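Local structure of DNA polymerase (Pyrobaculum calidifontis, 5MDN) at residues Pro161-Asp169 and Phe218-Gly229. The protein probably catalyses template-directed DNA synthesis, adding deoxyribonucleotides from their triphosphates to a growing strand with release of diphosphate, as a family B DNA polymerase. Sequence-based numbering, arbitrary orientation.
Sequences PPLRVLAFD and FVKEFDPDVIVG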
ATOM      1  N   PRO A 161     -14.191 -14.540  12.663  1.00 65.74           N
ATOM      2  CA  PRO A 161     -14.302 -15.996  12.663  1.00 65.26           C
ATOM      3  C   PRO A 161     -13.052 -16.621  12.075  1.00 63.95           C
ATOM      4  O   PRO A 161     -12.230 -15.922  11.461  1.00 64.74           O
ATOM      5  CB  PRO A 161     -15.529 -16.250  11.774  1.00 66.47           C
ATOM      6  CG  PRO A 161     -15.537 -15.103  10.826  1.00 66.62           C
ATOM      7  CD  PRO A 161     -14.949 -13.921  11.561  1.00 67.32           C
ATOM      8  N   PRO A 162     -12.857 -17.926  12.249  1.00 64.21           N
ATOM      9  CA  PRO A 162     -11.729 -18.584  11.583  1.00 64.88           C
ATOM     10  C   PRO A 162     -11.898 -18.531  10.072  1.00 63.56           C
ATOM     11  O   PRO A 162     -12.966 -18.839   9.539  1.00 68.43           O
ATOM     12  CB  PRO A 162     -11.790 -20.020  12.116  1.00 65.97           C
ATOM     13  CG  PRO A 162     -13.205 -20.203  12.555  1.00 66.25           C
ATOM     14  CD  PRO A 162     -13.631 -18.865  13.080  1.00 65.89           C
ATOM     15  N   LEU A 163     -10.831 -18.139   9.384  1.00 59.70           N
ATOM     16  CA  LEU A 163     -10.829 -18.030   7.933  1.00 61.63           C
ATOM     17  C   LEU A 163      -9.877 -19.056   7.338  1.00 61.95           C
ATOM     18  O   LEU A 163      -8.808 -19.324   7.895  1.00 64.24           O
ATOM     19  CB  LEU A 163     -10.422 -16.622   7.484  1.00 61.62           C
ATOM     20  CG  LEU A 163     -11.366 -15.469   7.830  1.00 60.30           C
ATOM     21  CD1 LEU A 163     -10.839 -14.163   7.257  1.00 58.65           C
ATOM     22  CD2 LEU A 163     -12.769 -15.756   7.319  1.00 61.16           C
ATOM     23  N   ARG A 164     -10.272 -19.629   6.205  1.00 59.70           N
ATOM     24  CA  ARG A 164      -9.416 -20.542   5.458  1.00 62.78           C
ATOM     25  C   ARG A 164      -8.524 -19.710   4.543  1.00 63.58           C
ATOM     26  O   ARG A 164      -9.003 -19.107   3.576  1.00 67.81           O
ATOM     27  CB  ARG A 164     -10.254 -21.546   4.670  1.00 65.78           C
ATOM     28  CG  ARG A 164     -11.040 -22.511   5.546  1.00 67.87           C
ATOM     29  CD  ARG A 164     -11.558 -23.698   4.746  1.00 69.73           C
ATOM     30  NE  ARG A 164     -12.679 -23.344   3.877  1.00 69.03           N
ATOM     31  CZ  ARG A 164     -13.940 -23.237   4.287  1.00 71.52           C
ATOM     32  NH1 ARG A 164     -14.251 -23.455   5.558  1.00 71.80           N
ATOM     33  NH2 ARG A 164     -14.891 -22.909   3.426  1.00 73.93           N
ATOM     34  N   VAL A 165      -7.229 -19.678   4.850  1.00 62.70           N
ATOM     35  CA  VAL A 165      -6.259 -18.857   4.139  1.00 59.13           C
ATOM     36  C   VAL A 165      -5.417 -19.754   3.246  1.00 60.00           C
ATOM     37  O   VAL A 165      -5.005 -20.848   3.654  1.00 65.24           O
ATOM     38  CB  VAL A 165      -5.377 -18.065   5.123  1.00 58.28           C
ATOM     39  CG1 VAL A 165      -4.460 -17.113   4.378  1.00 59.44           C
ATOM     40  CG2 VAL A 165      -6.242 -17.310   6.122  1.00 58.12           C
ATOM     41  N   LEU A 166      -5.162 -19.289   2.025  1.00 58.18           N
ATOM     42  CA  LEU A 166      -4.342 -20.007   1.058  1.00 56.75           C
ATOM     43  C   LEU A 166      -3.265 -19.071   0.531  1.00 56.96           C
ATOM     44  O   LEU A 166      -3.577 -18.038  -0.071  1.00 59.37           O
ATOM     45  CB  LEU A 166      -5.192 -20.539  -0.099  1.00 58.68           C
ATOM     46  CG  LEU A 166      -4.412 -21.253  -1.205  1.00 61.48           C
ATOM     47  CD1 LEU A 166      -4.279 -22.733  -0.896  1.00 62.49           C
ATOM     48  CD2 LEU A 166      -5.056 -21.031  -2.564  1.00 61.84           C
ATOM     49  N   ALA A 167      -2.006 -19.432   0.762  1.00 57.86           N
ATOM     50  CA  ALA A 167      -0.870 -18.763   0.148  1.00 56.69           C
ATOM     51  C   ALA A 167      -0.453 -19.523  -1.105  1.00 56.71           C
ATOM     52  O   ALA A 167      -0.531 -20.752  -1.161  1.00 54.97           O
ATOM     53  CB  ALA A 167       0.304 -18.666   1.124  1.00 56.55           C
ATOM     54  N   PHE A 168      -0.008 -18.781  -2.117  1.00 56.68           N
ATOM     55  CA  PHE A 168       0.435 -19.410  -3.352  1.00 57.15           C
ATOM     56  C   PHE A 168       1.575 -18.607  -3.958  1.00 62.73           C
ATOM     57  O   PHE A 168       1.631 -17.379  -3.835  1.00 65.02           O
ATOM     58  CB  PHE A 168      -0.721 -19.559  -4.352  1.00 56.18           C
ATOM     59  CG  PHE A 168      -0.989 -18.326  -5.171  1.00 54.40           C
ATOM     60  CD1 PHE A 168      -1.652 -17.239  -4.625  1.00 52.57           C
ATOM     61  CD2 PHE A 168      -0.593 -18.264  -6.497  1.00 53.05           C
ATOM     62  CE1 PHE A 168      -1.905 -16.108  -5.385  1.00 51.42           C
ATOM     63  CE2 PHE A 168      -0.842 -17.137  -7.262  1.00 51.96           C
ATOM     64  CZ  PHE A 168      -1.499 -16.059  -6.705  1.00 50.72           C
ATOM     65  N   ASP A 169       2.489 -19.325  -4.607  1.00 60.37           N
ATOM     66  CA  ASP A 169       3.632 -18.738  -5.288  1.00 63.10           C
ATOM     67  C   ASP A 169       3.831 -19.471  -6.605  1.00 58.73           C
ATOM     68  O   ASP A 169       3.515 -20.658  -6.721  1.00 58.13           O
ATOM     69  CB  ASP A 169       4.899 -18.822  -4.422  1.00 67.93           C
ATOM     70  CG  ASP A 169       6.028 -17.969  -4.957  1.00 78.15           C
ATOM     71  OD1 ASP A 169       5.919 -16.726  -4.898  1.00 89.20           O
ATOM     72  OD2 ASP A 169       7.027 -18.543  -5.436  1.00 80.51           O
ATOM     73  N   PHE A 218      -7.305 -27.458  -6.515  1.00 66.25           N
ATOM     74  CA  PHE A 218      -6.978 -27.304  -5.099  1.00 65.59           C
ATOM     75  C   PHE A 218      -7.764 -26.158  -4.470  1.00 63.55           C
ATOM     76  O   PHE A 218      -8.265 -26.289  -3.347  1.00 62.29           O
ATOM     77  CB  PHE A 218      -5.476 -27.089  -4.917  1.00 65.83           C
ATOM     78  CG  PHE A 218      -5.021 -27.202  -3.487  1.00 66.21           C
ATOM     79  CD1 PHE A 218      -4.638 -28.427  -2.964  1.00 67.98           C
ATOM     80  CD2 PHE A 218      -4.982 -26.088  -2.663  1.00 66.70           C
ATOM     81  CE1 PHE A 218      -4.223 -28.539  -1.651  1.00 67.73           C
ATOM     82  CE2 PHE A 218      -4.568 -26.195  -1.349  1.00 67.77           C
ATOM     83  CZ  PHE A 218      -4.188 -27.421  -0.842  1.00 67.23           C
ATOM     84  N   VAL A 219      -7.863 -25.022  -5.166  1.00 63.06           N
ATOM     85  CA  VAL A 219      -8.627 -23.893  -4.642  1.00 64.38           C
ATOM     86  C   VAL A 219     -10.085 -24.285  -4.439  1.00 63.83           C
ATOM     87  O   VAL A 219     -10.694 -23.964  -3.411  1.00 62.58           O
ATOM     88  CB  VAL A 219      -8.489 -22.674  -5.574  1.00 66.26           C
ATOM     89  CG1 VAL A 219      -9.421 -21.552  -5.133  1.00 65.09           C
ATOM     90  CG2 VAL A 219      -7.048 -22.191  -5.605  1.00 67.98           C
ATOM     91  N   LYS A 220     -10.664 -24.995  -5.409  1.00 63.66           N
ATOM     92  CA  LYS A 220     -12.036 -25.468  -5.260  1.00 63.99           C
ATOM     93  C   LYS A 220     -12.141 -26.521  -4.162  1.00 63.49           C
ATOM     94  O   LYS A 220     -13.159 -26.593  -3.463  1.00 66.54           O
ATOM     95  CB  LYS A 220     -12.541 -26.028  -6.590  1.00 65.05           C
ATOM     96  CG  LYS A 220     -12.610 -25.009  -7.718  1.00 68.25           C
ATOM     97  CD  LYS A 220     -13.299 -25.597  -8.939  1.00 70.30           C
ATOM     98  CE  LYS A 220     -12.524 -26.779  -9.492  1.00 73.46           C
ATOM     99  NZ  LYS A 220     -13.106 -27.276 -10.769  1.00 76.79           N
ATOM    100  N   GLU A 221     -11.100 -27.336  -4.000  1.00 70.81           N
ATOM    101  CA  GLU A 221     -11.116 -28.398  -2.999  1.00 74.49           C
ATOM    102  C   GLU A 221     -11.026 -27.809  -1.594  1.00 72.18           C
ATOM    103  O   GLU A 221     -11.803 -28.171  -0.702  1.00 75.18           O
ATOM    104  CB  GLU A 221      -9.947 -29.357  -3.260  1.00 81.25           C
ATOM    105  CG  GLU A 221      -9.923 -30.645  -2.450  1.00 89.54           C
ATOM    106  CD  GLU A 221     -11.095 -31.544  -2.796  1.00 98.37           C
ATOM    107  OE1 GLU A 221     -11.553 -31.483  -3.960  1.00106.09           O
ATOM    108  OE2 GLU A 221     -11.554 -32.309  -1.921  1.00102.17           O
ATOM    109  N   PHE A 222     -10.080 -26.888  -1.386  1.00 70.63           N
ATOM    110  CA  PHE A 222      -9.870 -26.271  -0.079  1.00 68.83           C
ATOM    111  C   PHE A 222     -10.926 -25.212   0.236  1.00 66.26           C
ATOM    112  O   PHE A 222     -11.322 -25.060   1.397  1.00 61.74           O
ATOM    113  CB  PHE A 222      -8.466 -25.666  -0.021  1.00 69.94           C
ATOM    114  CG  PHE A 222      -8.172 -24.914   1.245  1.00 70.65           C
ATOM    115  CD1 PHE A 222      -8.328 -25.517   2.483  1.00 69.88           C
ATOM    116  CD2 PHE A 222      -7.722 -23.605   1.196  1.00 71.36           C
ATOM    117  CE1 PHE A 222      -8.051 -24.823   3.646  1.00 69.84           C
ATOM    118  CE2 PHE A 222      -7.444 -22.909   2.354  1.00 70.48           C
ATOM    119  CZ  PHE A 222      -7.608 -23.518   3.580  1.00 70.28           C
ATOM    120  N   ASP A 223     -11.380 -24.467  -0.781  1.00 65.97           N
ATOM    121  CA  ASP A 223     -12.348 -23.381  -0.641  1.00 64.32           C
ATOM    122  C   ASP A 223     -11.825 -22.306   0.306  1.00 60.88           C
ATOM    123  O   ASP A 223     -12.363 -22.133   1.408  1.00 58.45           O
ATOM    124  CB  ASP A 223     -13.703 -23.905  -0.147  1.00 65.71           C
ATOM    125  CG  ASP A 223     -14.799 -22.857  -0.230  1.00 63.54           C
ATOM    126  OD1 ASP A 223     -14.637 -21.891  -1.005  1.00 63.79           O
ATOM    127  OD2 ASP A 223     -15.820 -22.997   0.478  1.00 64.42           O
ATOM    128  N   PRO A 224     -10.781 -21.572  -0.074  1.00 59.40           N
ATOM    129  CA  PRO A 224     -10.237 -20.552   0.823  1.00 58.41           C
ATOM    130  C   PRO A 224     -11.093 -19.298   0.851  1.00 59.31           C
ATOM    131  O   PRO A 224     -11.751 -18.934  -0.127  1.00 62.49           O
ATOM    132  CB  PRO A 224      -8.859 -20.260   0.217  1.00 58.24           C
ATOM    133  CG  PRO A 224      -9.062 -20.484  -1.240  1.00 59.23           C
ATOM    134  CD  PRO A 224     -10.041 -21.632  -1.348  1.00 60.36           C
ATOM    135  N   ASP A 225     -11.073 -18.630   2.004  1.00 58.29           N
ATOM    136  CA  ASP A 225     -11.731 -17.338   2.149  1.00 57.97           C
ATOM    137  C   ASP A 225     -10.813 -16.188   1.755  1.00 57.93           C
ATOM    138  O   ASP A 225     -11.276 -15.185   1.201  1.00 56.58           O
ATOM    139  CB  ASP A 225     -12.212 -17.152   3.590  1.00 59.30           C
ATOM    140  CG  ASP A 225     -13.134 -18.267   4.045  1.00 61.05           C
ATOM    141  OD1 ASP A 225     -14.197 -18.456   3.416  1.00 57.58           O
ATOM    142  OD2 ASP A 225     -12.797 -18.953   5.035  1.00 64.19           O
ATOM    143  N   VAL A 226      -9.519 -16.315   2.043  1.00 56.61           N
ATOM    144  CA  VAL A 226      -8.511 -15.339   1.653  1.00 54.99           C
ATOM    145  C   VAL A 226      -7.450 -16.045   0.819  1.00 55.82           C
ATOM    146  O   VAL A 226      -7.008 -17.148   1.161  1.00 57.87           O
ATOM    147  CB  VAL A 226      -7.873 -14.656   2.881  1.00 55.50           C
ATOM    148  CG1 VAL A 226      -7.039 -13.460   2.450  1.00 56.25           C
ATOM    149  CG2 VAL A 226      -8.948 -14.234   3.873  1.00 57.50           C
ATOM    150  N   ILE A 227      -7.045 -15.408  -0.278  1.00 53.34           N
ATOM    151  CA  ILE A 227      -5.924 -15.864  -1.091  1.00 52.47           C
ATOM    152  C   ILE A 227      -4.829 -14.812  -0.998  1.00 53.28           C
ATOM    153  O   ILE A 227      -5.027 -13.661  -1.409  1.00 55.17           O
ATOM    154  CB  ILE A 227      -6.337 -16.109  -2.550  1.00 52.36           C
ATOM    155  CG1 ILE A 227      -7.254 -17.329  -2.647  1.00 53.93           C
ATOM    156  CG2 ILE A 227      -5.110 -16.291  -3.430  1.00 53.72           C
ATOM    157  CD1 ILE A 227      -7.808 -17.572  -4.038  1.00 55.82           C
ATOM    158  N   VAL A 228      -3.675 -15.200  -0.460  1.00 50.24           N
ATOM    159  CA  VAL A 228      -2.557 -14.289  -0.251  1.00 52.90           C
ATOM    160  C   VAL A 228      -1.421 -14.664  -1.188  1.00 52.05           C
ATOM    161  O   VAL A 228      -1.151 -15.848  -1.419  1.00 55.19           O
ATOM    162  CB  VAL A 228      -2.076 -14.299   1.214  1.00 56.09           C
ATOM    163  CG1 VAL A 228      -2.763 -13.197   2.006  1.00 58.33           C
ATOM    164  CG2 VAL A 228      -2.337 -15.657   1.845  1.00 57.30           C
ATOM    165  N   GLY A 229      -0.762 -13.644  -1.735  1.00 49.77           N
ATOM    166  CA  GLY A 229       0.436 -13.825  -2.528  1.00 51.51           C
ATOM    167  C   GLY A 229       1.327 -12.617  -2.353  1.00 52.03           C
ATOM    168  O   GLY A 229       0.949 -11.625  -1.724  1.00 53.88           O
TER
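Leu166 fills the tightly packed half of this contact, between strand 226-229 and the end of helix 209-222. With CG anti to the backbone N (chi1 177°), its CD1 meets the edge of the Phe218 ring, 3.5 Å from CE2, while CD2 reaches CG2 of Val219 and CB lies against CB of Pro224. The backbones run parallel: Leu166 N donates to Val226 O, Leu166 O accepts from Val228 N, and Phe168 N continues the ladder to Val228 O. On the other sheet face, Val165 CG1 packs against Val228 CG2 at 3.6 Å.

The partly exposed end is polar and built around Arg164. Its backbone N points almost straight at Asp225 OD2 (2.9 Å, 174°), and its carbonyl O accepts from both Asp225 N and Val226 N. The side chain, bent at chi3 (-74°), passes the Phe222 ring obliquely, with CB 3.5 Å from CZ, and brings NE to Asp223 O at 2.8 Å, just past the helix end where Asp223 has positive phi. Arg164 NH2 also forms a salt bridge with Asp223 OD2 (3.1 Å), though as a hydrogen bond it is weak. An alanine here takes away the NE donor and the guanidinium charge, which would probably leave Asp223 O without that bond and the turn after the helix less firmly held. Arg273 and Arg255 also pair with Asp223, and Arg255 and Arg30 with Asp225, so these carboxylates share several cations.

In the RNase H-like exonuclease domain, residues 223-225 lead from helix 209-222 into strand 226-229, which lies parallel beside the strand carrying the magnesium-binding Asp169. Strand 186-193 flanks strand 165-172 on its other side, strand 274-277 follows strand 226-229, and helix 326-356 covers the Val165 and Ala167 face.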